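Local coordinates for putative NAD-dependent epimerase/dehydratase (Bacillus halodurans, PDB 3E8X), which binds NADP and is probably an epimerase or dehydratase of the atypical short-chain dehydrogenase/reductase family, its substrate being unknown, at residues Y147-A150 with K151-D155; H198-A201 with K202-E206. All blocks are in the same frame, centred on the assembly; numbering follows the deposited sequence.

Following the chain from its N terminus, contact 1 comes first and is complete before contact 2 begins. Neither closes a loop, because in each the two segments are continuous, and they do not nest or cross. Each joins successive turns of one helix. Contact 1 (147-150 with 151-155) lies on helix 145-160, which connects the parallel strands 125-129 and 164-174. Contact 2 (198-201 with 202-206) lies on helix 197-207, which follows the short strand 195-196 and packs against helix 32-43. The centres are 21 Å apart, on opposite sides of the chain's centre. The nearest atoms stay about 10 Å apart. Contact 1 touches NADP directly, whereas contact 2 packs beside residues that bind it.

Contact 1: residues Y147-A150 with K151-D155. With NAP (NADP nicotinamide-adenine-dinucleotide phosphate), chain B.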
# COMPACT_ATOMS: atom_id res chain seq x y z
N TYR A 147 4.10 -4.21 8.75
CA TYR A 147 2.73 -4.36 9.19
C TYR A 147 2.08 -2.99 9.43
O TYR A 147 0.96 -2.72 8.93
CB TYR A 147 2.67 -5.25 10.45
CG TYR A 147 1.34 -5.21 11.14
CD1 TYR A 147 0.25 -5.96 10.65
CD2 TYR A 147 1.15 -4.39 12.25
CE1 TYR A 147 -0.99 -5.90 11.28
CE2 TYR A 147 -0.08 -4.32 12.89
CZ TYR A 147 -1.15 -5.07 12.42
OH TYR A 147 -2.37 -5.00 13.09
N LEU A 148 2.77 -2.13 10.16
CA LEU A 148 2.31 -0.77 10.44
C LEU A 148 2.05 0.09 9.21
O LEU A 148 1.08 0.89 9.16
CB LEU A 148 3.31 -0.06 11.39
CG LEU A 148 3.56 -0.67 12.79
CD1 LEU A 148 4.63 0.12 13.59
CD2 LEU A 148 2.26 -0.84 13.58
N VAL A 149 2.92 -0.02 8.22
CA VAL A 149 2.69 0.61 6.89
C VAL A 149 1.46 0.01 6.21
O VAL A 149 0.62 0.73 5.68
CB VAL A 149 3.94 0.46 5.99
CG1 VAL A 149 3.62 0.75 4.49
CG2 VAL A 149 5.10 1.32 6.52
N ALA A 150 1.33 -1.32 6.21
CA ALA A 150 0.16 -1.93 5.58
C ALA A 150 -1.15 -1.38 6.17
O ALA A 150 -2.02 -0.94 5.46
CB ALA A 150 0.23 -3.44 5.61
N LYS A 151 -1.23 -1.33 7.51
CA LYS A 151 -2.41 -0.84 8.25
C LYS A 151 -2.68 0.64 7.99
O LYS A 151 -3.80 1.01 7.70
CB LYS A 151 -2.24 -1.09 9.74
CG LYS A 151 -2.04 -2.57 10.09
CD LYS A 151 -3.20 -3.45 9.65
CE LYS A 151 -4.44 -3.29 10.53
NZ LYS A 151 -5.69 -3.94 9.97
N ARG A 152 -1.62 1.43 8.04
CA ARG A 152 -1.67 2.84 7.73
C ARG A 152 -2.23 3.13 6.35
O ARG A 152 -3.08 4.03 6.19
CB ARG A 152 -0.28 3.46 7.88
CG ARG A 152 -0.09 4.86 7.27
CD ARG A 152 -0.98 5.96 7.84
NE ARG A 152 -0.57 7.26 7.30
CZ ARG A 152 0.45 7.99 7.75
NH1 ARG A 152 1.14 7.63 8.81
NH2 ARG A 152 0.77 9.12 7.14
N LEU A 153 -1.74 2.41 5.34
CA LEU A 153 -2.12 2.70 3.96
C LEU A 153 -3.54 2.24 3.71
O LEU A 153 -4.26 2.86 2.92
CB LEU A 153 -1.14 2.10 2.97
CG LEU A 153 0.24 2.74 2.96
CD1 LEU A 153 1.18 1.92 2.04
CD2 LEU A 153 0.18 4.27 2.57
N ALA A 154 -3.97 1.20 4.40
CA ALA A 154 -5.38 0.78 4.33
C ALA A 154 -6.28 1.82 4.98
O ALA A 154 -7.33 2.16 4.45
CB ALA A 154 -5.58 -0.63 4.96
N ASP A 155 -5.85 2.37 6.12
CA ASP A 155 -6.56 3.45 6.78
C ASP A 155 -6.70 4.65 5.87
O ASP A 155 -7.76 5.28 5.83
CB ASP A 155 -5.85 3.87 8.09
CG ASP A 155 -6.01 2.85 9.21
OD1 ASP A 155 -6.81 1.90 9.04
OD2 ASP A 155 -5.33 3.01 10.26
PA NAP B . -6.58 -13.04 14.14
O1A NAP B . -5.30 -13.38 13.38
O2A NAP B . -7.03 -13.91 15.29
O5B NAP B . -7.73 -12.86 13.01
C5B NAP B . -7.46 -12.80 11.60
C4B NAP B . -8.52 -13.51 10.76
O4B NAP B . -8.26 -13.15 9.39
C3B NAP B . -8.50 -15.06 10.82
O3B NAP B . -9.74 -15.65 11.25
C2B NAP B . -8.23 -15.50 9.39
O2B NAP B . -8.92 -16.69 8.94
C1B NAP B . -8.70 -14.26 8.61
N9A NAP B . -8.16 -14.31 7.22
C8A NAP B . -6.88 -14.51 6.87
N7A NAP B . -6.81 -14.54 5.52
C5A NAP B . -8.05 -14.35 5.04
C6A NAP B . -8.60 -14.28 3.76
N6A NAP B . -7.81 -14.40 2.68
N1A NAP B . -9.93 -14.11 3.59
C2A NAP B . -10.72 -13.99 4.66
N3A NAP B . -10.23 -14.05 5.91
C4A NAP B . -8.90 -14.23 6.13
O3 NAP B . -6.40 -11.52 14.71
PN NAP B . -7.08 -10.84 16.03
O1N NAP B . -6.17 -11.13 17.19
O2N NAP B . -8.56 -11.15 15.95
O5D NAP B . -6.83 -9.26 15.85
C5D NAP B . -7.63 -8.49 14.96
C4D NAP B . -6.72 -7.50 14.26
O4D NAP B . -6.12 -6.59 15.18
C3D NAP B . -5.56 -8.21 13.56
O3D NAP B . -6.00 -8.65 12.27
C2D NAP B . -4.42 -7.19 13.62
O2D NAP B . -4.18 -6.57 12.38
C1D NAP B . -4.88 -6.12 14.64
N1N NAP B . -3.91 -5.79 15.73
C2N NAP B . -3.21 -6.74 16.40
C3N NAP B . -2.33 -6.38 17.43
C7N NAP B . -1.56 -7.40 18.24
O7N NAP B . -1.07 -7.06 19.33
N7N NAP B . -1.47 -8.66 17.78
C4N NAP B . -2.17 -5.03 17.76
C5N NAP B . -2.90 -4.08 17.07
C6N NAP B . -3.76 -4.49 16.06
P2B NAP B . -8.61 -18.21 9.46
O1X NAP B . -9.47 -18.41 10.69
O2X NAP B . -9.07 -19.09 8.30
O3X NAP B . -7.13 -18.19 9.78
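Lys151 crosses the ring of Tyr147 one helical turn along the chain. Its CB lies 3.7 Å from Tyr147 O. CG, the next carbon, comes over one face of the ring in a CH-pi contact, 3.7 Å from the centroid of the Tyr147 ring and displaced toward its rim. CD follows the ring at Tyr147 CE1 and CZ. CE reaches the phenol end, 3.7 Å from Tyr147 OH. Bends at chi2 (-59°) and chi3 (-74°) carry the chain along the ring in this way. At the tip, Lys151 NZ is hydrogen-bonded to Val129 O, at the end of strand 125-129, which helps to place it near the cofactor.

The Tyr147 ring reaches the cofactor because CG is anti to the backbone N (chi1 167°). Tyr147 OH makes a very short hydrogen bond of 2.5 Å with O2D of NADP, and either oxygen could be the donor. O2D sits at the ring edge, in its plane. The spacing is the Tyr-X-X-X-Lys motif of the short-chain dehydrogenase/reductase superfamily, set here on the helix of a beta-alpha-beta unit. In relatives this pair serves catalysis and holds the nicotinamide ribose. The contact with O2D is consistent with that arrangement.

The backbone provides the one-turn spacing. Lys151 N donates to Tyr147 O at 3.0 Å, and three further i to i+4 bonds continue the helix. Away from the cofactor, Val149 and Leu153 lie side by side and point the same way. Val149 CG1 meets Leu153 CD1 at 3.7 Å. This apolar pair faces the second subunit, where Val149 packs on Trp109 and Leu153 on Ile112 of that subunit.

Contact 2: residues H198-A201 with K202-E206; sequences HDVA and KVIAE
Val200 and Ile204 meet at an oblique angle on the buried side of helix 197-207. Val200 CG1 touches Ile204 CD1 at 3.8 Å. The Ile204 CG1 branch runs beside its backbone N (chi1 -65°), which brings CD1 back along the helix to within 3.6 Å of Val200 O. This is the tightly packed part. Val200 also packs on Val33 and Ile204 on Leu37, both of helix 32-43, while Ile204 reaches Ile127 and Val129 of strand 125-129. Ala201 and Ala205 present small methyl groups to the same helix. The arrangement is plain Rossmann-fold packing of a helix next to the helix that follows the dinucleotide-binding loop. Val33 and Leu173, both NADP-binding residues, have their side chains about 4 Å from that of Val200.

The partly exposed side is looser. Lys202 passes across Asp199, and the touch is made by carbon: Lys202 CD lies 3.7 Å from Asp199 OD1. The charged atoms do not meet, as Lys202 NZ stays 5.6 Å from Asp199 OD1. Lys202 NZ instead forms a salt bridge with Glu40 of helix 32-43. The Asp199 carboxylate is buried and held by other donors: OD1 by Gly180 N, and OD2 by Thr179 N, Asn222 ND2 and Thr196. A methionine in place of Lys202 has no ammonium group, and would probably leave the Glu40 carboxylate without this salt bridge.

Four i to i+4 backbone bonds run beneath both sides, the straightest from Ala205 N to Ala201 O (174°). The chemistry divides accordingly: apolar contacts seat the inner face on the fold, while Asp199 and Lys202 spend their polar ends on separate partners. Their opposite charges are close enough that some attraction through space is likely, but they form no salt bridge with each other.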
# COMPACT_ATOMS: atom_id res chain seq x y z
N HIS A 198 -11.44 -8.85 23.94
CA HIS A 198 -12.85 -8.76 24.34
C HIS A 198 -13.31 -7.29 24.29
O HIS A 198 -14.36 -6.99 23.77
CB HIS A 198 -13.08 -9.25 25.77
CG HIS A 198 -13.24 -10.72 25.91
ND1 HIS A 198 -14.35 -11.40 25.44
CD2 HIS A 198 -12.45 -11.66 26.50
CE1 HIS A 198 -14.22 -12.69 25.71
NE2 HIS A 198 -13.08 -12.87 26.37
N ASP A 199 -12.49 -6.41 24.83
CA ASP A 199 -12.82 -5.03 24.97
C ASP A 199 -12.79 -4.30 23.64
O ASP A 199 -13.63 -3.43 23.43
CB ASP A 199 -11.94 -4.35 26.04
CG ASP A 199 -12.27 -4.78 27.47
OD1 ASP A 199 -13.49 -4.86 27.79
OD2 ASP A 199 -11.29 -4.98 28.27
N VAL A 200 -11.88 -4.66 22.74
CA VAL A 200 -11.88 -4.15 21.37
C VAL A 200 -13.21 -4.49 20.72
O VAL A 200 -13.81 -3.65 20.08
CB VAL A 200 -10.70 -4.72 20.50
CG1 VAL A 200 -10.77 -4.25 19.01
CG2 VAL A 200 -9.37 -4.38 21.13
N ALA A 201 -13.64 -5.75 20.87
CA ALA A 201 -14.89 -6.18 20.28
C ALA A 201 -16.06 -5.33 20.82
O ALA A 201 -16.96 -4.95 20.07
CB ALA A 201 -15.12 -7.70 20.47
N LYS A 202 -16.06 -5.10 22.14
CA LYS A 202 -17.07 -4.29 22.82
C LYS A 202 -17.11 -2.85 22.29
O LYS A 202 -18.18 -2.29 22.08
CB LYS A 202 -16.81 -4.29 24.34
CG LYS A 202 -17.36 -5.48 25.06
CD LYS A 202 -16.96 -5.47 26.54
CE LYS A 202 -17.10 -6.83 27.20
NZ LYS A 202 -18.47 -7.37 27.11
N VAL A 203 -15.94 -2.25 22.10
CA VAL A 203 -15.83 -0.94 21.52
C VAL A 203 -16.45 -0.87 20.11
O VAL A 203 -17.26 -0.01 19.83
CB VAL A 203 -14.37 -0.46 21.46
CG1 VAL A 203 -14.27 0.86 20.67
CG2 VAL A 203 -13.80 -0.29 22.89
N ILE A 204 -16.12 -1.82 19.25
CA ILE A 204 -16.63 -1.84 17.89
C ILE A 204 -18.13 -1.95 17.89
O ILE A 204 -18.79 -1.19 17.22
CB ILE A 204 -16.02 -3.02 17.05
CG1 ILE A 204 -14.51 -2.81 16.89
CG2 ILE A 204 -16.77 -3.20 15.67
CD1 ILE A 204 -13.68 -4.07 16.50
N ALA A 205 -18.65 -2.96 18.59
CA ALA A 205 -20.11 -3.18 18.69
C ALA A 205 -20.84 -1.94 19.26
O ALA A 205 -21.95 -1.60 18.84
CB ALA A 205 -20.41 -4.44 19.54
N GLU A 206 -20.20 -1.24 20.18
CA GLU A 206 -20.84 -0.08 20.81
C GLU A 206 -21.07 1.03 19.78
O GLU A 206 -22.08 1.74 19.85
CB GLU A 206 -19.98 0.44 21.97
CG GLU A 206 -20.65 1.51 22.82
CD GLU A 206 -21.86 1.01 23.61
OE1 GLU A 206 -22.05 -0.21 23.79
OE2 GLU A 206 -22.60 1.87 24.10